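Local coordinates for 3-carboxy-cis,cis-muconate cycloisomerase (PDB 1RE5), which is a cycloisomerase of the fumarase/aspartase superfamily, whose largely helical members assemble as tetramers, at residues F31-A34 with L35-E39; A51-E54 with A55-A59; L173-H176 with R177-L180; A434-W437 with V438-V442. One frame throughout, in Å; residues are numbered along the deposited sequence.

Contact 1 (F31-A34 with L35-E39); sequences FEAA and LARAE
Two successive turns of the alpha-helix 21-40 meet here, Phe31 and Leu35 lying side by side on one flank of the helix while Ala33 and Ala34 sit beneath Arg37 on another. The rungs are regular i to i+4 bonds: Arg37 N reaches Ala33 O at 3.1 Å and nearly straight, 174° at the hydrogen, whereas Leu35 N to Phe31 O, at 2.8 Å, is more bent. With CG anti to its backbone N (chi1 170°), the Phe31 ring runs forward beside the Leu35 side chain, the two pointing the same way, and CZ meets Leu35 CG at 4.2 Å. The rim of that ring also lies next to Glu32 OE1, in the ring plane. Arg37 bends at chi3 (-57°) and folds back over the preceding turn. Its guanidinium lies with one face on the backbone of Ala34, whose CA is 3.9 Å above the plane and over its centre, and NH2 comes within 3.5 Å of Ala33 CB. NE makes a salt bridge to Glu54 on the next helix, tying the group to helix 47-56. Around this turn, Phe31 packs on Leu213 of helix 206-217 and on Ala109 and Thr112 of helix 106-142, Ala34 and Ala38 also face helix 206-217, and Ala36 rests on Ile53 of helix 47-56.

Contact 2 (A51-E54 with A55-A59); sequences AAIE and AACQA
Ala56 N donates to Ile53 O at 2.8 Å, an i to i+3 bond that marks the last turn of helix 47-56 tightening before the chain leaves it. The bond is bent, 139° at the hydrogen, and the donor stands above the carbonyl plane, 53° out of it. One residue earlier the alpha-helical pattern still holds, with Ala55 N bonded to Ala51 O at 3.3 Å. Ala52 O, between them, receives only weak bonds, from Ala55 N and Ala56 N. A further weak i to i+3 bond joins Cys57 N to Glu54 O, and the backbone then swings through an inverse gamma turn centred on Cys57. Past the helix, the chain is picked up by Gln26 of helix 21-40, whose side-chain amide bonds both Cys57 O and Ala59 N, while Ala56 O accepts from Tyr62 OH. On the buried flank, Ile53 and Ala56 pack on Ile89 of helix 78-92, and Cys57 lies on Leu29 and Ala33 of helix 21-40. Ile53 carries CG2 anti to its backbone N and beside the carbonyl carbon, which turns this methyl forward along the helix to meet Cys57 SG at 3.8 Å.

Contact 3 (L173-H176 with R177-L180); sequences LTRH and RQRL
Arg179 and Arg175, one turn apart on helix 162-187, one of the long helices packed together in the body of the superfamily fold, run along the same flank, with His176 beside them. The Arg179 side chain climbs back along the helix over the carbonyl of Arg175, whose oxygen takes the backbone bond from Arg179 N at 3.0 Å. The chain is extended from CG to NE, which carries the guanidinium past the carbonyl until one face lies against Arg175 CB, 3.7 Å from NH1. The His176 ring and this guanidinium lie side by side, pointing the same way, their planes 35° apart; how closely their edges approach is doubtful in the model. Acids of the second subunit position both arginines: its Asp231 takes a salt bridge from each, from Arg175 NH1 and Arg179 NH2, while its Glu223 pairs with Arg175 and its Glu235 with Arg179. These acids probably offset the like charges of the two guanidinium groups, whose Arg175 NH1 and Arg179 NH2 stand 5.3 Å apart. Within the chain, His176 packs on Leu242, Val243 and Ser246 of helix 231-257, Leu173 on leucines of helix 106-142, and Arg177 on His445 and Phe448 of helix 434-449. Arg177, with CG anti to its carbonyl carbon and beside its backbone N (chi1 -60°), drops back along the helix, so that CG lies beside Leu173 O, the oxygen that also accepts the backbone bond from Arg177 N at 3.0 Å.

Contact 4 (A434-W437 with V438-V442); sequences ARVW and VARAV
Four i to i+4 bonds carry the backbone from 434-437 into 438-442, the opening turns of the C-terminal helix 434-449. Val438 N to Ala434 O is the longest at 3.3 Å, though almost straight at 169°; Arg440 N to Val436 O closes to 2.8 Å and Ala441 N to Trp437 O is 2.9 Å. Arg440 then lies back across the preceding turn, against both Val436 and Trp437. Its CG and CD run alongside Val436 CG1, 4.1 Å from CD, and the same CD comes to the rim of the Trp437 indole, near the ring plane and 4.0 Å from CE3. It is thus the aliphatic part of the arginine that meets the indole edge, while the guanidinium plane is turned 72° from the ring. Trp437 has CG anti to its carbonyl carbon (chi1 -62°), which places the indole beside this methylene. Trp437 NE1 bonds Gly197 O of the second subunit, whose Pro225 also packs on Trp437; Arg440 NH1 makes a weak bond to Glu223 O of that subunit. Val438 and Ala441 also pack on Ala167 of helix 162-187. This is straightforward helix packing, in which a helix of the family's C-terminal region lies against the long helices of its own chain and touches a neighbouring subunit.

All four are local contacts along a helix, contact 2 running off its end, and their chemistry follows their surroundings. Contacts 1 and 2 sit on consecutive helices with centres 10 Å apart and touch directly: Arg37 NE and Glu54 OE2 are 2.8 Å apart, and no other chain reaches either contact. Contact 1 is buried; contact 2, at a weakly bonded helix end, is partly exposed. Contacts 3 and 4, with nearest atoms about 5 Å apart, both face the second subunit, but contact 3 does so with buried, charged pairs, whereas partly buried contact 4 relies on an indole bond to a backbone oxygen and on packing. Contact 4 lies across the chain's centre from contacts 1 and 2.

Contact 1 (F31-A34 with L35-E39)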
loop_
_atom_site.group_PDB
_atom_site.type_symbol
_atom_site.label_atom_id
_atom_site.label_comp_id
_atom_site.label_asym_id
_atom_site.label_seq_id
_atom_site.Cartn_x
_atom_site.Cartn_y
_atom_site.Cartn_z
ATOM N N PHE D 31 -9.847 17.455 27.289
ATOM C CA PHE D 31 -11.234 17.212 26.940
ATOM C C PHE D 31 -12.071 17.099 28.213
ATOM O O PHE D 31 -13.108 17.753 28.334
ATOM C CB PHE D 31 -11.363 15.919 26.139
ATOM C CG PHE D 31 -12.784 15.473 25.948
ATOM C CD1 PHE D 31 -13.613 16.114 25.021
ATOM C CD2 PHE D 31 -13.309 14.436 26.724
ATOM C CE1 PHE D 31 -14.936 15.733 24.867
ATOM C CE2 PHE D 31 -14.639 14.046 26.577
ATOM C CZ PHE D 31 -15.456 14.697 25.644
ATOM N N GLU D 32 -11.613 16.270 29.152
ATOM C CA GLU D 32 -12.319 16.060 30.421
ATOM C C GLU D 32 -12.566 17.360 31.189
ATOM O O GLU D 32 -13.691 17.633 31.631
ATOM C CB GLU D 32 -11.537 15.078 31.296
ATOM C CG GLU D 32 -11.458 13.675 30.693
ATOM C CD GLU D 32 -12.837 13.066 30.420
ATOM O OE1 GLU D 32 -12.928 12.120 29.613
ATOM O OE2 GLU D 32 -13.834 13.523 31.015
ATOM N N ALA D 33 -11.510 18.156 31.347
ATOM C CA ALA D 33 -11.622 19.428 32.041
ATOM C C ALA D 33 -12.644 20.284 31.309
ATOM O O ALA D 33 -13.595 20.777 31.909
ATOM C CB ALA D 33 -10.280 20.128 32.073
ATOM N N ALA D 34 -12.459 20.448 30.006
ATOM C CA ALA D 34 -13.389 21.246 29.218
ATOM C C ALA D 34 -14.840 20.749 29.360
ATOM O O ALA D 34 -15.778 21.552 29.352
ATOM C CB ALA D 34 -12.967 21.222 27.757
ATOM N N LEU D 35 -15.016 19.430 29.491
ATOM C CA LEU D 35 -16.345 18.809 29.619
ATOM C C LEU D 35 -17.038 19.304 30.886
ATOM O O LEU D 35 -18.166 19.797 30.840
ATOM C CB LEU D 35 -16.231 17.277 29.697
ATOM C CG LEU D 35 -17.276 16.389 28.989
ATOM C CD1 LEU D 35 -17.460 15.129 29.796
ATOM C CD2 LEU D 35 -18.612 17.078 28.843
ATOM N N ALA D 36 -16.355 19.152 32.019
ATOM C CA ALA D 36 -16.880 19.584 33.309
ATOM C C ALA D 36 -17.284 21.064 33.245
ATOM O O ALA D 36 -18.386 21.455 33.646
ATOM C CB ALA D 36 -15.822 19.367 34.390
ATOM N N ARG D 37 -16.374 21.875 32.721
ATOM C CA ARG D 37 -16.581 23.305 32.576
ATOM C C ARG D 37 -17.862 23.589 31.781
ATOM O O ARG D 37 -18.706 24.389 32.196
ATOM C CB ARG D 37 -15.375 23.900 31.853
ATOM C CG ARG D 37 -14.981 25.298 32.267
ATOM C CD ARG D 37 -13.714 25.696 31.522
ATOM N NE ARG D 37 -12.628 24.747 31.764
ATOM C CZ ARG D 37 -11.707 24.400 30.860
ATOM N NH1 ARG D 37 -11.734 24.919 29.635
ATOM N NH2 ARG D 37 -10.751 23.531 31.182
ATOM N N ALA D 38 -18.015 22.919 30.644
ATOM C CA ALA D 38 -19.174 23.146 29.787
ATOM C C ALA D 38 -20.474 22.658 30.387
ATOM O O ALA D 38 -21.525 23.258 30.174
ATOM C CB ALA D 38 -18.958 22.493 28.417
ATOM N N GLU D 39 -20.420 21.565 31.131
ATOM C CA GLU D 39 -21.637 21.031 31.720
ATOM C C GLU D 39 -22.038 21.828 32.960
ATOM O O GLU D 39 -23.225 21.907 33.305
ATOM C CB GLU D 39 -21.450 19.546 32.050
ATOM C CG GLU D 39 -21.142 18.714 30.816
ATOM C CD GLU D 39 -21.072 17.232 31.103
ATOM O OE1 GLU D 39 -20.306 16.831 32.011
ATOM O OE2 GLU D 39 -21.780 16.466 30.413
#

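Contact 2 (A51-E54 with A55-A59)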
loop_
_atom_site.group_PDB
_atom_site.type_symbol
_atom_site.label_atom_id
_atom_site.label_comp_id
_atom_site.label_asym_id
_atom_site.label_seq_id
_atom_site.Cartn_x
_atom_site.Cartn_y
_atom_site.Cartn_z
ATOM N N ALA D 51 -13.463 22.819 39.502
ATOM C CA ALA D 51 -12.134 23.167 39.984
ATOM C C ALA D 51 -11.340 21.918 40.373
ATOM O O ALA D 51 -10.144 21.833 40.104
ATOM C CB ALA D 51 -12.250 24.107 41.176
ATOM N N ALA D 52 -12.006 20.956 41.007
ATOM C CA ALA D 52 -11.352 19.715 41.430
ATOM C C ALA D 52 -10.819 18.939 40.227
ATOM O O ALA D 52 -9.671 18.489 40.216
ATOM C CB ALA D 52 -12.333 18.846 42.206
ATOM N N ILE D 53 -11.674 18.794 39.221
ATOM C CA ILE D 53 -11.336 18.091 37.996
ATOM C C ILE D 53 -10.152 18.737 37.266
ATOM O O ILE D 53 -9.162 18.062 36.977
ATOM C CB ILE D 53 -12.564 18.036 37.068
ATOM C CG1 ILE D 53 -13.629 17.138 37.702
ATOM C CG2 ILE D 53 -12.168 17.532 35.686
ATOM C CD1 ILE D 53 -14.963 17.154 36.982
ATOM N N GLU D 54 -10.244 20.034 36.978
ATOM C CA GLU D 54 -9.163 20.733 36.281
ATOM C C GLU D 54 -7.813 20.543 36.961
ATOM O O GLU D 54 -6.778 20.477 36.297
ATOM C CB GLU D 54 -9.458 22.225 36.184
ATOM C CG GLU D 54 -10.703 22.551 35.402
ATOM C CD GLU D 54 -10.913 24.044 35.243
ATOM O OE1 GLU D 54 -10.924 24.759 36.271
ATOM O OE2 GLU D 54 -11.070 24.502 34.088
ATOM N N ALA D 55 -7.825 20.454 38.285
ATOM C CA ALA D 55 -6.599 20.274 39.056
ATOM C C ALA D 55 -5.963 18.921 38.781
ATOM O O ALA D 55 -4.751 18.759 38.906
ATOM C CB ALA D 55 -6.903 20.404 40.541
ATOM N N ALA D 56 -6.786 17.947 38.411
ATOM C CA ALA D 56 -6.294 16.603 38.136
ATOM C C ALA D 56 -6.051 16.338 36.645
ATOM O O ALA D 56 -5.526 15.289 36.276
ATOM C CB ALA D 56 -7.271 15.580 38.699
ATOM N N CYS D 57 -6.429 17.284 35.790
ATOM C CA CYS D 57 -6.239 17.123 34.351
ATOM C C CYS D 57 -4.855 17.577 33.871
ATOM O O CYS D 57 -4.729 18.441 33.000
ATOM C CB CYS D 57 -7.341 17.868 33.589
ATOM S SG CYS D 57 -8.962 17.048 33.673
ATOM N N GLN D 58 -3.823 16.981 34.459
ATOM C CA GLN D 58 -2.442 17.265 34.109
ATOM C C GLN D 58 -1.757 15.902 33.874
ATOM O O GLN D 58 -1.706 15.056 34.768
ATOM C CB GLN D 58 -1.763 18.044 35.242
ATOM N N ALA D 59 -1.251 15.691 32.660
ATOM C CA ALA D 59 -0.600 14.430 32.286
ATOM C C ALA D 59 0.459 13.947 33.263
ATOM O O ALA D 59 0.573 12.753 33.529
ATOM C CB ALA D 59 0.015 14.551 30.891
#

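Contact 3 (L173-H176 with R177-L180)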
loop_
_atom_site.group_PDB
_atom_site.type_symbol
_atom_site.label_atom_id
_atom_site.label_comp_id
_atom_site.label_asym_id
_atom_site.label_seq_id
_atom_site.Cartn_x
_atom_site.Cartn_y
_atom_site.Cartn_z
ATOM N N LEU D 173 4.744 23.320 -2.995
ATOM C CA LEU D 173 4.588 23.698 -1.587
ATOM C C LEU D 173 3.468 24.725 -1.372
ATOM O O LEU D 173 2.727 24.655 -0.379
ATOM C CB LEU D 173 5.907 24.239 -1.023
ATOM C CG LEU D 173 7.019 23.206 -0.810
ATOM C CD1 LEU D 173 8.196 23.852 -0.121
ATOM C CD2 LEU D 173 6.506 22.068 0.035
ATOM N N THR D 174 3.346 25.674 -2.296
ATOM C CA THR D 174 2.298 26.681 -2.207
ATOM C C THR D 174 0.920 26.004 -2.270
ATOM O O THR D 174 0.013 26.321 -1.494
ATOM C CB THR D 174 2.410 27.701 -3.365
ATOM O OG1 THR D 174 3.664 28.391 -3.270
ATOM C CG2 THR D 174 1.256 28.718 -3.313
ATOM N N ARG D 175 0.768 25.072 -3.202
ATOM C CA ARG D 175 -0.484 24.354 -3.352
ATOM C C ARG D 175 -0.817 23.548 -2.095
ATOM O O ARG D 175 -1.989 23.328 -1.787
ATOM C CB ARG D 175 -0.407 23.420 -4.553
ATOM C CG ARG D 175 -0.867 24.023 -5.861
ATOM C CD ARG D 175 -0.476 23.119 -7.025
ATOM N NE ARG D 175 0.732 23.625 -7.663
ATOM C CZ ARG D 175 1.749 22.874 -8.046
ATOM N NH1 ARG D 175 1.721 21.567 -7.862
ATOM N NH2 ARG D 175 2.799 23.443 -8.608
ATOM N N HIS D 176 0.199 23.101 -1.365
ATOM C CA HIS D 176 -0.073 22.322 -0.162
ATOM C C HIS D 176 -0.503 23.222 0.966
ATOM O O HIS D 176 -1.329 22.829 1.797
ATOM C CB HIS D 176 1.155 21.513 0.255
ATOM C CG HIS D 176 1.559 20.499 -0.763
ATOM N ND1 HIS D 176 2.842 20.000 -0.858
ATOM C CD2 HIS D 176 0.859 19.935 -1.775
ATOM C CE1 HIS D 176 2.917 19.177 -1.889
ATOM N NE2 HIS D 176 1.727 19.120 -2.462
ATOM N N ARG D 177 0.057 24.427 0.999
ATOM C CA ARG D 177 -0.288 25.383 2.043
ATOM C C ARG D 177 -1.749 25.726 1.873
ATOM O O ARG D 177 -2.500 25.841 2.842
ATOM C CB ARG D 177 0.571 26.628 1.906
ATOM C CG ARG D 177 2.043 26.316 2.030
ATOM C CD ARG D 177 2.865 27.559 1.919
ATOM N NE ARG D 177 2.691 28.439 3.066
ATOM C CZ ARG D 177 3.065 29.716 3.073
ATOM N NH1 ARG D 177 3.623 30.240 1.984
ATOM N NH2 ARG D 177 2.897 30.460 4.164
ATOM N N GLN D 178 -2.126 25.851 0.608
ATOM C CA GLN D 178 -3.479 26.160 0.171
ATOM C C GLN D 178 -4.415 25.043 0.624
ATOM O O GLN D 178 -5.464 25.304 1.194
ATOM C CB GLN D 178 -3.455 26.253 -1.349
ATOM C CG GLN D 178 -4.636 26.844 -2.051
ATOM C CD GLN D 178 -4.432 26.792 -3.575
ATOM O OE1 GLN D 178 -3.375 27.213 -4.100
ATOM N NE2 GLN D 178 -5.439 26.271 -4.294
ATOM N N ARG D 179 -4.020 23.796 0.380
ATOM C CA ARG D 179 -4.825 22.634 0.753
ATOM C C ARG D 179 -5.004 22.540 2.266
ATOM O O ARG D 179 -6.107 22.267 2.760
ATOM C CB ARG D 179 -4.175 21.353 0.216
ATOM C CG ARG D 179 -4.247 21.207 -1.309
ATOM C CD ARG D 179 -3.324 20.096 -1.826
ATOM N NE ARG D 179 -3.451 19.918 -3.268
ATOM C CZ ARG D 179 -2.422 19.831 -4.108
ATOM N NH1 ARG D 179 -1.180 19.898 -3.651
ATOM N NH2 ARG D 179 -2.634 19.706 -5.415
ATOM N N LEU D 180 -3.914 22.766 2.998
ATOM C CA LEU D 180 -3.929 22.730 4.463
ATOM C C LEU D 180 -4.903 23.783 5.006
ATOM O O LEU D 180 -5.576 23.591 6.013
ATOM C CB LEU D 180 -2.514 23.004 4.975
ATOM C CG LEU D 180 -1.713 21.839 5.565
ATOM C CD1 LEU D 180 -2.227 20.492 5.063
ATOM C CD2 LEU D 180 -0.258 22.036 5.245
#

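Contact 4 (A434-W437 with V438-V442)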
loop_
_atom_site.group_PDB
_atom_site.type_symbol
_atom_site.label_atom_id
_atom_site.label_comp_id
_atom_site.label_asym_id
_atom_site.label_seq_id
_atom_site.Cartn_x
_atom_site.Cartn_y
_atom_site.Cartn_z
ATOM N N ALA D 434 12.350 29.941 -18.626
ATOM C CA ALA D 434 12.968 29.681 -17.334
ATOM C C ALA D 434 12.724 30.780 -16.304
ATOM O O ALA D 434 12.165 30.519 -15.240
ATOM C CB ALA D 434 14.460 29.472 -17.513
ATOM N N ARG D 435 13.151 32.001 -16.612
ATOM C CA ARG D 435 12.981 33.128 -15.692
ATOM C C ARG D 435 11.514 33.497 -15.431
ATOM O O ARG D 435 11.153 33.952 -14.337
ATOM C CB ARG D 435 13.754 34.353 -16.207
ATOM C CG ARG D 435 15.234 34.314 -15.871
ATOM C CD ARG D 435 16.007 35.539 -16.375
ATOM N NE ARG D 435 16.227 35.510 -17.825
ATOM C CZ ARG D 435 16.747 34.477 -18.490
ATOM N NH1 ARG D 435 17.107 33.372 -17.840
ATOM N NH2 ARG D 435 16.898 34.542 -19.809
ATOM N N VAL D 436 10.668 33.300 -16.431
ATOM C CA VAL D 436 9.255 33.594 -16.276
ATOM C C VAL D 436 8.646 32.640 -15.237
ATOM O O VAL D 436 7.936 33.074 -14.321
ATOM C CB VAL D 436 8.512 33.433 -17.617
ATOM C CG1 VAL D 436 7.008 33.611 -17.413
ATOM C CG2 VAL D 436 9.032 34.443 -18.605
ATOM N N TRP D 437 8.930 31.345 -15.380
ATOM C CA TRP D 437 8.405 30.348 -14.455
ATOM C C TRP D 437 8.767 30.721 -13.009
ATOM O O TRP D 437 7.908 30.714 -12.111
ATOM C CB TRP D 437 8.971 28.960 -14.779
ATOM C CG TRP D 437 8.635 28.406 -16.150
ATOM C CD1 TRP D 437 9.361 27.483 -16.855
ATOM C CD2 TRP D 437 7.484 28.709 -16.955
ATOM N NE1 TRP D 437 8.739 27.193 -18.043
ATOM C CE2 TRP D 437 7.587 27.929 -18.136
ATOM C CE3 TRP D 437 6.378 29.563 -16.798
ATOM C CZ2 TRP D 437 6.625 27.974 -19.158
ATOM C CZ3 TRP D 437 5.418 29.610 -17.818
ATOM C CH2 TRP D 437 5.553 28.819 -18.984
ATOM N N VAL D 438 10.039 31.038 -12.776
ATOM C CA VAL D 438 10.471 31.425 -11.440
ATOM C C VAL D 438 9.690 32.650 -10.961
ATOM O O VAL D 438 9.358 32.776 -9.785
ATOM C CB VAL D 438 11.955 31.780 -11.420
ATOM C CG1 VAL D 438 12.328 32.331 -10.049
ATOM C CG2 VAL D 438 12.796 30.548 -11.765
ATOM N N ALA D 439 9.401 33.553 -11.893
ATOM C CA ALA D 439 8.670 34.777 -11.593
ATOM C C ALA D 439 7.255 34.481 -11.137
ATOM O O ALA D 439 6.818 34.952 -10.087
ATOM C CB ALA D 439 8.636 35.640 -12.808
ATOM N N ARG D 440 6.544 33.696 -11.936
ATOM C CA ARG D 440 5.173 33.336 -11.627
ATOM C C ARG D 440 5.060 32.579 -10.311
ATOM O O ARG D 440 4.189 32.864 -9.493
ATOM C CB ARG D 440 4.600 32.484 -12.751
ATOM C CG ARG D 440 4.618 33.142 -14.100
ATOM C CD ARG D 440 3.971 32.230 -15.106
ATOM N NE ARG D 440 2.844 32.863 -15.773
ATOM C CZ ARG D 440 1.676 32.268 -15.993
ATOM N NH1 ARG D 440 1.461 31.022 -15.595
ATOM N NH2 ARG D 440 0.718 32.917 -16.638
ATOM N N ALA D 441 5.937 31.604 -10.109
ATOM C CA ALA D 441 5.909 30.815 -8.881
ATOM C C ALA D 441 6.147 31.673 -7.640
ATOM O O ALA D 441 5.424 31.549 -6.645
ATOM C CB ALA D 441 6.949 29.699 -8.949
ATOM N N VAL D 442 7.168 32.529 -7.693
ATOM C CA VAL D 442 7.497 33.396 -6.561
ATOM C C VAL D 442 6.363 34.378 -6.353
ATOM O O VAL D 442 5.979 34.676 -5.227
ATOM C CB VAL D 442 8.803 34.163 -6.811
ATOM C CG1 VAL D 442 9.027 35.202 -5.719
ATOM C CG2 VAL D 442 9.958 33.174 -6.853
#